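Local coordinates for Lmo2119 protein (Listeria monocytogenes serovar 1/2a, PDB 5HQH) that is of unknown function, this chain being a YbbR-like domain cut from a longer protein made with a signal sequence, at residues D9-I13 with V47-K51; V36-G42 with L83-P89. All blocks are in the same frame, centred on the assembly; numbering follows the deposited sequence. Where two conformers were deposited one is given.

Contact 1 of 2, residues D9-I13 with V47-K51; sequences DSEVI and VQSAK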
loop_
_atom_site.group_PDB
_atom_site.type_symbol
_atom_site.label_atom_id
_atom_site.label_comp_id
_atom_site.label_asym_id
_atom_site.label_seq_id
_atom_site.Cartn_x
_atom_site.Cartn_y
_atom_site.Cartn_z
ATOM N N ASP A 9 -13.737 13.483 -12.390
ATOM C CA ASP A 9 -13.337 12.299 -13.126
ATOM C C ASP A 9 -13.019 11.196 -12.120
ATOM O O ASP A 9 -12.802 11.476 -10.940
ATOM C CB ASP A 9 -12.086 12.671 -13.942
ATOM C CG ASP A 9 -11.724 11.651 -15.001
ATOM O OD1 ASP A 9 -12.582 10.828 -15.410
ATOM O OD2 ASP A 9 -10.545 11.697 -15.439
ATOM N N SER A 10 -13.045 9.945 -12.580
ATOM C CA SER A 10 -12.751 8.773 -11.729
ATOM C C SER A 10 -12.145 7.635 -12.540
ATOM O O SER A 10 -12.593 7.343 -13.657
ATOM C CB SER A 10 -14.013 8.276 -11.000
ATOM O OG SER A 10 -13.778 7.055 -10.282
ATOM N N GLU A 11 -11.137 6.977 -11.960
ATOM C CA GLU A 11 -10.450 5.861 -12.600
ATOM C C GLU A 11 -10.202 4.768 -11.572
ATOM O O GLU A 11 -9.816 5.049 -10.446
ATOM C CB GLU A 11 -9.106 6.310 -13.171
ATOM C CG GLU A 11 -9.176 7.219 -14.382
ATOM C CD GLU A 11 -9.620 6.515 -15.647
ATOM O OE1 GLU A 11 -9.571 5.278 -15.693
ATOM O OE2 GLU A 11 -9.966 7.205 -16.622
ATOM N N VAL A 12 -10.457 3.525 -11.966
ATOM C CA VAL A 12 -10.146 2.351 -11.158
ATOM C C VAL A 12 -8.912 1.747 -11.822
ATOM O O VAL A 12 -8.940 1.393 -12.986
ATOM C CB VAL A 12 -11.318 1.348 -11.114
ATOM C CG1 VAL A 12 -10.924 0.130 -10.302
ATOM C CG2 VAL A 12 -12.563 2.008 -10.534
ATOM N N ILE A 13 -7.829 1.684 -11.072
ATOM C CA ILE A 13 -6.543 1.241 -11.600
ATOM C C ILE A 13 -6.211 -0.108 -10.966
ATOM O O ILE A 13 -6.095 -0.207 -9.739
ATOM C CB ILE A 13 -5.456 2.298 -11.289
ATOM C CG1 ILE A 13 -5.873 3.659 -11.890
ATOM C CG2 ILE A 13 -4.096 1.864 -11.821
ATOM C CD1 ILE A 13 -4.938 4.768 -11.568
ATOM N N VAL A 47 -6.525 13.471 -12.143
ATOM C CA VAL A 47 -6.825 12.024 -12.221
ATOM C C VAL A 47 -6.083 11.390 -13.400
ATOM O O VAL A 47 -5.448 10.337 -13.283
ATOM C CB VAL A 47 -8.341 11.748 -12.330
ATOM C CG1 VAL A 47 -8.629 10.284 -12.677
ATOM C CG2 VAL A 47 -9.057 12.115 -11.045
ATOM N N GLN A 48 -6.163 12.036 -14.552
ATOM C CA GLN A 48 -5.539 11.485 -15.726
ATOM C C GLN A 48 -4.004 11.437 -15.641
ATOM O O GLN A 48 -3.400 10.472 -16.116
ATOM C CB GLN A 48 -6.027 12.191 -16.989
ATOM C CG GLN A 48 -7.500 11.913 -17.267
ATOM C CD GLN A 48 -7.805 10.438 -17.469
ATOM O OE1 GLN A 48 -7.074 9.719 -18.157
ATOM N NE2 GLN A 48 -8.860 9.976 -16.832
ATOM N N SER A 49 -3.375 12.445 -15.036
ATOM C CA SER A 49 -1.932 12.422 -14.871
ATOM C C SER A 49 -1.538 11.301 -13.930
ATOM O O SER A 49 -0.560 10.610 -14.168
ATOM C CB SER A 49 -1.412 13.770 -14.356
ATOM O OG SER A 49 -0.031 13.701 -14.017
ATOM N N ALA A 50 -2.329 11.090 -12.874
ATOM C CA ALA A 50 -2.015 10.037 -11.902
ATOM C C ALA A 50 -2.151 8.672 -12.565
ATOM O O ALA A 50 -1.353 7.767 -12.311
ATOM C CB ALA A 50 -2.935 10.144 -10.703
ATOM N N LYS A 51 -3.161 8.507 -13.400
ATOM C CA LYS A 51 -3.303 7.250 -14.147
ATOM C C LYS A 51 -2.158 7.037 -15.126
ATOM O O LYS A 51 -1.592 5.940 -15.196
ATOM C CB LYS A 51 -4.641 7.230 -14.882
ATOM C CG LYS A 51 -4.805 6.047 -15.817
ATOM C CD LYS A 51 -6.180 6.067 -16.430
ATOM C CE LYS A 51 -6.378 4.947 -17.435
ATOM N NZ LYS A 51 -7.776 4.988 -17.951
HETATM O O HOH W 1 -8.274 7.460 -19.463
#

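Contact 2 of 2, residues V36-G42 with L83-P89; sequences VTVTLSG and LKVKVNP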
loop_
_atom_site.group_PDB
_atom_site.type_symbol
_atom_site.label_atom_id
_atom_site.label_comp_id
_atom_site.label_asym_id
_atom_site.label_seq_id
_atom_site.Cartn_x
_atom_site.Cartn_y
_atom_site.Cartn_z
ATOM N N VAL A 36 -2.782 -4.386 -5.705
ATOM C CA VAL A 36 -4.118 -4.029 -5.282
ATOM C C VAL A 36 -4.793 -3.180 -6.343
ATOM O O VAL A 36 -4.177 -2.762 -7.351
ATOM C CB VAL A 36 -4.100 -3.291 -3.920
ATOM C CG1 VAL A 36 -3.531 -4.187 -2.862
ATOM C CG2 VAL A 36 -3.294 -1.997 -4.011
ATOM N N THR A 37 -6.058 -2.884 -6.111
ATOM C CA THR A 37 -6.810 -2.000 -6.994
ATOM C C THR A 37 -6.999 -0.645 -6.327
ATOM O O THR A 37 -7.454 -0.567 -5.190
ATOM C CB THR A 37 -8.197 -2.598 -7.315
ATOM O OG1 THR A 37 -8.022 -3.889 -7.900
ATOM C CG2 THR A 37 -8.999 -1.730 -8.242
ATOM N N VAL A 38 -6.690 0.437 -7.045
ATOM C CA VAL A 38 -6.811 1.780 -6.486
ATOM C C VAL A 38 -7.833 2.575 -7.243
ATOM O O VAL A 38 -7.833 2.557 -8.477
ATOM C CB VAL A 38 -5.452 2.538 -6.551
ATOM C CG1 VAL A 38 -5.578 3.958 -6.031
ATOM C CG2 VAL A 38 -4.413 1.801 -5.725
ATOM N N THR A 39 -8.746 3.230 -6.527
ATOM C CA THR A 39 -9.732 4.094 -7.150
ATOM C C THR A 39 -9.393 5.546 -6.821
ATOM O O THR A 39 -9.171 5.890 -5.662
ATOM C CB THR A 39 -11.156 3.792 -6.644
ATOM O OG1 THR A 39 -11.459 2.430 -6.899
ATOM C CG2 THR A 39 -12.176 4.675 -7.336
ATOM N N LEU A 40 -9.325 6.368 -7.863
ATOM C CA LEU A 40 -8.991 7.800 -7.774
ATOM C C LEU A 40 -10.146 8.616 -8.289
ATOM O O LEU A 40 -10.681 8.267 -9.330
ATOM C CB LEU A 40 -7.812 8.125 -8.688
ATOM C CG LEU A 40 -6.513 7.377 -8.451
ATOM C CD1 LEU A 40 -5.478 7.814 -9.477
ATOM C CD2 LEU A 40 -6.024 7.616 -7.045
ATOM N N SER A 41 -10.488 9.707 -7.603
ATOM C CA SER A 41 -11.508 10.628 -8.119
ATOM C C SER A 41 -11.092 12.063 -7.828
ATOM O O SER A 41 -10.448 12.347 -6.813
ATOM C CB SER A 41 -12.875 10.312 -7.551
ATOM O OG SER A 41 -12.930 10.603 -6.194
ATOM N N GLY A 42 -11.446 12.970 -8.727
ATOM C CA GLY A 42 -11.081 14.380 -8.554
ATOM C C GLY A 42 -11.054 15.082 -9.883
ATOM O O GLY A 42 -11.620 14.568 -10.841
ATOM N N LEU A 83 -7.063 14.754 -4.974
ATOM C CA LEU A 83 -7.705 13.448 -5.239
ATOM C C LEU A 83 -8.272 12.746 -4.018
ATOM O O LEU A 83 -7.749 12.878 -2.901
ATOM C CB LEU A 83 -6.705 12.485 -5.882
ATOM C CG LEU A 83 -6.152 12.932 -7.223
ATOM C CD1 LEU A 83 -5.213 11.883 -7.790
ATOM C CD2 LEU A 83 -7.264 13.232 -8.235
ATOM N N LYS A 84 -9.383 12.044 -4.224
ATOM C CA LYS A 84 -9.942 11.132 -3.204
ATOM C C LYS A 84 -9.416 9.771 -3.651
ATOM O O LYS A 84 -9.481 9.442 -4.834
ATOM C CB LYS A 84 -11.465 11.120 -3.187
ATOM C CG LYS A 84 -12.137 12.380 -2.647
ATOM C CD LYS A 84 -13.665 12.235 -2.620
ATOM C CE LYS A 84 -14.368 13.569 -2.387
ATOM N NZ LYS A 84 -15.847 13.411 -2.263
ATOM N N VAL A 85 -8.881 8.995 -2.720
ATOM C CA VAL A 85 -8.276 7.717 -3.058
ATOM C C VAL A 85 -8.735 6.613 -2.126
ATOM O O VAL A 85 -8.845 6.829 -0.912
ATOM C CB VAL A 85 -6.717 7.800 -2.974
ATOM C CG1 VAL A 85 -6.083 6.519 -3.449
ATOM C CG2 VAL A 85 -6.191 8.988 -3.778
ATOM N N LYS A 86 -9.010 5.438 -2.688
ATOM C CA LYS A 86 -9.296 4.261 -1.832
ATOM C C LYS A 86 -8.617 3.060 -2.454
ATOM O O LYS A 86 -8.374 3.002 -3.664
ATOM C CB LYS A 86 -10.766 3.972 -1.541
ATOM C CG LYS A 86 -11.594 3.806 -2.780
ATOM C CD LYS A 86 -13.013 3.379 -2.434
ATOM C CE LYS A 86 -13.871 3.463 -3.677
ATOM N NZ LYS A 86 -15.194 2.791 -3.501
ATOM N N VAL A 87 -8.302 2.101 -1.608
ATOM C CA VAL A 87 -7.533 0.951 -1.999
ATOM C C VAL A 87 -8.354 -0.291 -1.674
ATOM O O VAL A 87 -8.997 -0.362 -0.597
ATOM C CB VAL A 87 -6.221 0.918 -1.200
ATOM C CG1 VAL A 87 -5.358 -0.251 -1.605
ATOM C CG2 VAL A 87 -5.446 2.226 -1.347
ATOM N N ASN A 88 -8.330 -1.266 -2.576
ATOM C CA ASN A 88 -9.053 -2.532 -2.390
ATOM C C ASN A 88 -8.081 -3.691 -2.588
ATOM O O ASN A 88 -7.567 -3.855 -3.715
ATOM C CB ASN A 88 -10.174 -2.635 -3.421
ATOM C CG ASN A 88 -10.910 -3.957 -3.365
ATOM O OD1 ASN A 88 -10.849 -4.646 -2.367
ATOM N ND2 ASN A 88 -11.536 -4.328 -4.458
ATOM N N PRO A 89 -7.782 -4.492 -1.563
ATOM C CA PRO A 89 -8.330 -4.411 -0.214
ATOM C C PRO A 89 -7.794 -3.237 0.608
ATOM O O PRO A 89 -6.650 -2.808 0.400
ATOM C CB PRO A 89 -7.807 -5.710 0.426
ATOM C CG PRO A 89 -6.527 -5.957 -0.264
ATOM C CD PRO A 89 -6.822 -5.604 -1.693
HETATM O O HOH W 2 -11.839 7.633 -5.091
#

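Contact 1 of 2, residues D9-I13 with V47-K51
A bend at chi2 of Gln48 (-60°) folds its amide back toward strand 9-13, while Glu11, bent likewise at chi2, lifts its carboxylate to meet it. Lys51 takes the other course: its chain is fully extended from CG onward and crosses Glu11 at about a right angle. The amide nitrogen of Gln48 bridges two acidic residues of the strand. NE2 lies 2.8 Å from Asp9 OD2 in an almost straight bond (174°) that uses the syn lone pair of that oxygen, with carboxylate and amide nearly coplanar. Its second bond, 3.0 Å to Glu11 OE2, is received on the anti side of the oxygen and tilted out of the carboxylate plane, and here the two flat groups are turned steeply against each other. Lys51 NZ forms a salt bridge with Glu11 OE1 at 2.9 Å, coming from above the carboxylate plane. A water accepts from Lys51 NZ and donates to Gln48 OE1, with a weak further bond to Glu11 OE2, closing a ring of polar contacts through Glu11, Lys51, the water and Gln48. Beneath this layer the contact turns apolar: Val47 CG1 presses on Glu11 CG at 3.5 Å, and Ile13 CD1 rests 3.9 Å from Lys51 CA. Asp9, Glu11 and Ile13, every second residue of the strand, point toward helix 44-53, which runs roughly parallel to the strand, with 19° between the two short axes. With both N-H groups of one amide engaged, Gln48 is held against rotation; its bonds to both carboxylates probably ease their closeness, and Lys51 alone supplies positive charge in this contact.

Contact 2 of 2, residues V36-G42 with L83-P89
Val36 sets its CG2 against Val87 CG1, 3.6 Å away, and its CG1 against the CD of Pro89, which follows a cis peptide bond. At Thr37 the regular pairing begins: its N donates to Asn88 O at 3.0 Å and its O accepts from Asn88 N. Val38 and Val87 form a non-hydrogen-bonded pair, and Val38 CG1 reaches diagonally to Val85 CG1 at 3.7 Å. The hydrogen bonds resume at Thr39, whose N and O join Lys86 O and N. On this face the Thr39 and Lys86 side chains run alongside each other in the same direction, Thr39 CB lying 3.9 Å from Lys86 CG.

The alternation is that of an antiparallel ladder, here joining two strands of the mixed sheet of the YbbR-like domain, with one face apolar and the other lined by threonine, serine, lysine and asparagine. Leu40 belongs to the apolar face: its CD2 packs on Val85 CG2 at 3.5 Å and, more loosely, on Leu83 CD1. Its other neighbours on this face include Ala50 of helix 44-53 and Phe56. Ser41 turns back to the polar face, its OG placed between the backbone N and carbonyl carbon (chi1 69°) and 3.4 Å from Lys84 CB. Its backbone completes the last hydrogen-bonded pair, with Lys84; a water also donates to Lys84 O at 3.0 Å. At Gly42 the CA lies 4.0 Å from Leu83 CD2, and the backbone there adopts angles (phi 156°, psi -159°) used mainly by glycine.

Overall arrangement
Strand 35-42, part of contact 2, links the two contacts: it pairs antiparallel with strand 9-21 of contact 1 on one edge and with strand 84-98 on the other, so the strand of contact 1 and both strands of contact 2 are successive members of one mixed sheet. The two centres lie about 9 Å apart, on the same side of the chain's centre. Ile13 N to Val38 O (2.7 Å) and Asp9 N to Gly42 O (2.8 Å) are probable hydrogen bonds joining them. Along the chain the segments alternate: 9-13, 36-42, 47-51, 83-89. Helix 44-53 follows strand 35-42 directly, and this end of the YbbR-like domain thus ties early, middle and late chain segments together.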